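Local structure of glycosyltransferase (Streptomyces viridochromogenes, 2IUY) at residues Gly222-Arg225 / Leu226-Ala230. The protein probably transfers a sugar from a nucleotide donor, as a retaining GT-B enzyme of family GT4 that takes part in avilamycin A biosynthesis. Residues are numbered along the deposited sequence; the frame is centred on the assembly and turned at random.
Sequences GERR and LDLLA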
ATOM      1  N   GLY A 222     -12.994  -7.093  -1.531  1.00 19.13           N
ATOM      2  CA  GLY A 222     -14.336  -6.715  -1.087  1.00 18.46           C
ATOM      3  C   GLY A 222     -14.504  -6.857   0.395  1.00 18.56           C
ATOM      4  O   GLY A 222     -13.593  -6.535   1.155  1.00 18.80           O
ATOM      5  N   GLU A 223     -15.655  -7.395   0.792  1.00 18.84           N
ATOM      6  CA  GLU A 223     -16.021  -7.542   2.182  1.00 19.44           C
ATOM      7  C   GLU A 223     -15.252  -8.615   2.967  1.00 18.47           C
ATOM      8  O   GLU A 223     -15.029  -8.449   4.156  1.00 17.14           O
ATOM      9  CB  GLU A 223     -17.529  -7.756   2.310  1.00 21.04           C
ATOM     10  CG  GLU A 223     -18.376  -6.583   1.770  1.00 24.14           C
ATOM     11  CD  GLU A 223     -18.152  -5.305   2.563  1.00 29.93           C
ATOM     12  OE1 GLU A 223     -18.293  -5.335   3.818  1.00 31.59           O
ATOM     13  OE2 GLU A 223     -17.807  -4.281   1.926  1.00 30.59           O
ATOM     14  N   ARG A 224     -14.852  -9.717   2.336  1.00 18.21           N
ATOM     15  CA  ARG A 224     -14.084 -10.735   3.076  1.00 16.85           C
ATOM     16  C   ARG A 224     -12.709 -10.200   3.481  1.00 15.18           C
ATOM     17  O   ARG A 224     -12.261 -10.387   4.588  1.00 16.68           O
ATOM     18  CB  ARG A 224     -13.985 -12.100   2.336  1.00 17.72           C
ATOM     19  CG  ARG A 224     -13.010 -13.058   3.080  1.00 19.36           C
ATOM     20  CD  ARG A 224     -13.378 -14.522   3.287  1.00 23.40           C
ATOM     21  NE  ARG A 224     -12.996 -15.236   2.113  1.00 18.84           N
ATOM     22  CZ  ARG A 224     -12.304 -16.357   2.018  1.00 16.97           C
ATOM     23  NH1 ARG A 224     -11.891 -17.090   3.054  1.00 17.52           N
ATOM     24  NH2 ARG A 224     -12.082 -16.769   0.790  1.00 16.20           N
ATOM     25  N   ARG A 225     -12.055  -9.520   2.567  1.00 15.09           N
ATOM     26  CA  ARG A 225     -10.797  -8.850   2.808  1.00 14.93           C
ATOM     27  C   ARG A 225     -10.751  -8.002   4.109  1.00 15.10           C
ATOM     28  O   ARG A 225      -9.810  -8.086   4.915  1.00 12.61           O
ATOM     29  CB  ARG A 225     -10.525  -7.974   1.611  1.00 13.83           C
ATOM     30  CG  ARG A 225      -9.110  -7.519   1.514  1.00 15.85           C
ATOM     31  CD  ARG A 225      -8.994  -6.291   0.624  1.00 16.85           C
ATOM     32  NE  ARG A 225      -7.607  -5.884   0.659  1.00 20.81           N
ATOM     33  CZ  ARG A 225      -7.169  -4.722   1.134  1.00 20.29           C
ATOM     34  NH1 ARG A 225      -8.009  -3.783   1.563  1.00 14.61           N
ATOM     35  NH2 ARG A 225      -5.868  -4.517   1.143  1.00 21.13           N
ATOM     36  N   LEU A 226     -11.801  -7.195   4.285  1.00 15.70           N
ATOM     37  CA  LEU A 226     -11.983  -6.332   5.434  1.00 14.65           C
ATOM     38  C   LEU A 226     -12.190  -7.080   6.722  1.00 14.74           C
ATOM     39  O   LEU A 226     -11.589  -6.734   7.735  1.00 13.36           O
ATOM     40  CB  LEU A 226     -13.203  -5.466   5.197  1.00 14.98           C
ATOM     41  CG  LEU A 226     -13.194  -4.469   4.065  1.00 15.25           C
ATOM     42  CD1 LEU A 226     -14.469  -3.635   4.292  1.00 16.39           C
ATOM     43  CD2 LEU A 226     -11.873  -3.597   4.026  1.00 13.32           C
ATOM     44  N   ASP A 227     -13.055  -8.099   6.686  1.00 14.81           N
ATOM     45  CA  ASP A 227     -13.265  -8.952   7.853  1.00 16.10           C
ATOM     46  C   ASP A 227     -11.979  -9.686   8.253  1.00 14.89           C
ATOM     47  O   ASP A 227     -11.663  -9.762   9.438  1.00 16.03           O
ATOM     48  CB  ASP A 227     -14.363  -9.986   7.590  1.00 17.41           C
ATOM     49  CG  ASP A 227     -15.750  -9.356   7.428  1.00 22.04           C
ATOM     50  OD1 ASP A 227     -16.071  -8.428   8.201  1.00 28.09           O
ATOM     51  OD2 ASP A 227     -16.524  -9.816   6.545  1.00 25.94           O
ATOM     52  N   LEU A 228     -11.244 -10.223   7.278  1.00 13.93           N
ATOM     53  CA  LEU A 228      -9.965 -10.918   7.567  1.00 13.75           C
ATOM     54  C   LEU A 228      -8.976  -9.988   8.267  1.00 13.35           C
ATOM     55  O   LEU A 228      -8.360 -10.335   9.274  1.00 13.24           O
ATOM     56  CB  LEU A 228      -9.367 -11.482   6.260  1.00 13.65           C
ATOM     57  CG  LEU A 228     -10.032 -12.731   5.655  1.00 12.84           C
ATOM     58  CD1 LEU A 228      -9.357 -13.079   4.307  1.00 12.24           C
ATOM     59  CD2 LEU A 228      -9.948 -13.911   6.614  1.00  9.75           C
ATOM     60  N   LEU A 229      -8.856  -8.776   7.732  1.00 13.16           N
ATOM     61  CA  LEU A 229      -7.971  -7.746   8.305  1.00 13.70           C
ATOM     62  C   LEU A 229      -8.260  -7.468   9.780  1.00 13.05           C
ATOM     63  O   LEU A 229      -7.339  -7.388  10.608  1.00 13.67           O
ATOM     64  CB  LEU A 229      -8.099  -6.448   7.504  1.00 12.47           C
ATOM     65  CG  LEU A 229      -7.027  -5.914   6.549  1.00 14.35           C
ATOM     66  CD1 LEU A 229      -5.693  -6.673   6.465  1.00  8.20           C
ATOM     67  CD2 LEU A 229      -7.600  -5.501   5.167  1.00 10.84           C
ATOM     68  N   ALA A 230      -9.553  -7.376  10.083  1.00 12.54           N
ATOM     69  CA  ALA A 230     -10.090  -7.071  11.416  1.00 11.69           C
ATOM     70  C   ALA A 230     -10.085  -8.297  12.394  1.00 11.17           C
ATOM     71  O   ALA A 230      -9.869  -8.159  13.585  1.00 11.10           O
ATOM     72  CB  ALA A 230     -11.546  -6.568  11.242  1.00 11.11           C
TER
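Arg225 and Leu229, one turn apart on helix 222-231, leave the helix in much the same direction and form the core of the tight part of this local contact. With CG anti to the backbone N (chi1 -164°) and the chain stretched straight out to NE, Arg225 carries its guanidinium out beside the leucine; Leu229 CD2 sits over one face, near the edge of the group rather than over its middle, 4.0 Å from Arg225 NH1. Leu229 CD2 also lies 3.4 Å from Arg225 O, and the backbone bond from Leu229 N to Arg225 O (3.1 Å) keeps the pair one turn apart. Both side chains are buried against Met168 of strand 165-168. The guanidinium is held further by a salt bridge from NH2 to Glu260 and by a cation-pi contact with Trp34, which together probably limit its rotation. Leu226, also buried, packs its CG on Gly222 O in the turn before, at 3.6 Å.

Round the helix, where Glu223 and Arg224 lie on the solvent side, the packing slackens. Side chain to side chain, Arg224 reaches Leu228 with CG, 3.9 Å from Leu228 CD1, and then bends away to bring NH2 to a bound MES molecule, probably from the crystallisation liquor. Glu223 and Asp227 are held by a third party: Arg153 forms salt bridges with both carboxylates, which probably eases their mutual repulsion. Between them the helix is kept by the bond from Asp227 N to Glu223 O (3.2 Å).

Such a division of faces illustrates how a helix in the C-terminal Rossmann-like domain of a GT-B glycosyltransferase serves its donor site: Arg225 and Glu260 both belong to the UDP-binding site, which is without nucleotide here.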